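Local coordinates for putative sugar ABC transporter, substrate-binding protein (Clostridium phytofermentans, PDB 4WZZ) that binds L-rhamnose in its cleft, probably as the solute-binding component of a sugar ABC transporter, at residues A[191-194]-A[195-198]. Numbering follows the deposited sequence.
With RAM (alpha-L-rhamnopyranose), chain B.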
# COMPACT_ATOMS: atom_id res chain seq x y z
N THR A 191 5.66 6.10 3.88
CA THR A 191 6.27 5.06 4.68
C THR A 191 6.30 3.73 3.98
O THR A 191 7.31 3.03 4.04
CB THR A 191 5.50 4.91 6.02
OG1 THR A 191 5.27 6.22 6.54
CG2 THR A 191 6.29 4.06 7.00
N ASN A 192 5.19 3.34 3.36
CA ASN A 192 5.15 2.01 2.76
C ASN A 192 6.11 1.85 1.59
O ASN A 192 6.91 0.90 1.58
CB ASN A 192 3.72 1.53 2.40
CG ASN A 192 2.95 2.48 1.52
OD1 ASN A 192 3.37 3.59 1.22
ND2 ASN A 192 1.75 2.03 1.12
N GLN A 193 6.08 2.75 0.62
CA GLN A 193 7.04 2.60 -0.48
C GLN A 193 8.45 2.65 0.05
O GLN A 193 9.31 1.91 -0.38
CB GLN A 193 6.86 3.65 -1.57
CG GLN A 193 5.77 3.30 -2.57
CD GLN A 193 4.39 3.77 -2.17
OE1 GLN A 193 4.23 4.68 -1.35
NE2 GLN A 193 3.37 3.22 -2.83
N ASN A 194 8.72 3.54 1.00
CA ASN A 194 10.08 3.62 1.50
C ASN A 194 10.52 2.30 2.17
O ASN A 194 11.68 1.89 2.04
CB ASN A 194 10.23 4.80 2.44
CG ASN A 194 10.26 6.13 1.70
OD1 ASN A 194 10.45 6.17 0.47
ND2 ASN A 194 10.09 7.22 2.43
N ALA A 195 9.59 1.64 2.88
CA ALA A 195 9.88 0.36 3.50
C ALA A 195 10.12 -0.74 2.46
O ALA A 195 11.04 -1.57 2.61
CB ALA A 195 8.78 -0.03 4.48
N TRP A 196 9.29 -0.76 1.42
CA TRP A 196 9.47 -1.74 0.35
C TRP A 196 10.78 -1.51 -0.38
O TRP A 196 11.47 -2.46 -0.75
CB TRP A 196 8.31 -1.70 -0.63
CG TRP A 196 7.00 -2.06 0.03
CD1 TRP A 196 6.81 -2.96 1.03
CD2 TRP A 196 5.72 -1.51 -0.27
NE1 TRP A 196 5.48 -3.02 1.38
CE2 TRP A 196 4.79 -2.12 0.59
CE3 TRP A 196 5.27 -0.55 -1.17
CZ2 TRP A 196 3.42 -1.81 0.56
CZ3 TRP A 196 3.94 -0.25 -1.20
CH2 TRP A 196 3.03 -0.87 -0.34
N ILE A 197 11.10 -0.25 -0.63
CA ILE A 197 12.34 0.08 -1.34
C ILE A 197 13.55 -0.27 -0.49
O ILE A 197 14.51 -0.86 -0.97
CB ILE A 197 12.36 1.55 -1.76
CG1 ILE A 197 11.30 1.80 -2.82
CG2 ILE A 197 13.75 1.92 -2.35
CD1 ILE A 197 10.91 3.28 -2.97
N ASP A 198 13.48 0.03 0.81
CA ASP A 198 14.57 -0.38 1.69
C ASP A 198 14.68 -1.89 1.72
O ASP A 198 15.80 -2.44 1.72
CB ASP A 198 14.34 0.15 3.09
CG ASP A 198 14.65 1.64 3.21
OD1 ASP A 198 15.34 2.19 2.31
OD2 ASP A 198 14.20 2.26 4.19
C1 RAM B . -0.84 3.24 -4.02
C2 RAM B . -0.67 3.81 -2.62
C3 RAM B . -0.81 2.74 -1.53
C4 RAM B . 0.04 1.52 -1.86
C5 RAM B . -0.26 1.04 -3.28
C6 RAM B . 0.64 -0.12 -3.68
O1 RAM B . -2.17 2.90 -4.21
O2 RAM B . 0.59 4.40 -2.59
O3 RAM B . -0.43 3.35 -0.30
O4 RAM B . -0.23 0.49 -0.93
O5 RAM B . -0.07 2.07 -4.21
O HOH W 1 13.87 3.97 1.22
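A195 opens the second half of the first two turns of helix 191-203, its N giving a hydrogen bond to T191 O at 2.9 Å while its CB rests beside that same oxygen. The T191 hydroxyl turns elsewhere, to A145 O and T122 OG1.

W196 does most of the side-chain work. Its N gives a hydrogen bond to N192 O, and the indole then folds back along the helix so that this oxygen also sits over one face, 3.2 Å above the plane and offset toward the rim. N192 runs alongside in the same direction: N192 CB makes a CH-pi contact over the six-membered ring of W196, 3.9 Å from its centroid. With CG of N192 lodged between its own backbone N and carbonyl carbon (chi1 54°), the amide reaches past the ring, and ND2 bonds to O3 of the rhamnose at 2.9 Å. OD1 accepts from K62 NZ, which fixes which end of the amide meets the sugar. Q193 bends at chi2 (88°) and stands its amide almost perpendicular to the indole; NE2 gives a nearly straight bond (170°) to rhamnose O2 and also serves P247 O. The edge of the W196 ring at CH2 meets rhamnose O4 in plane, 3.6 Å away.

I197 bonds through N to Q193 O, and its CG1 and CD1 pack against that carbonyl, while the side chain also touches V183 and S185 of strand 179-185. At D198, N bonds to N194 O, and a water donates to both that oxygen and D198 OD1.

Two amides, their ends set by K62 and P247, thus give N-H donors to O3 and O2 while the indole edge meets O4; D143, D222 and T249 are among the residues that add further bonds to the sugar.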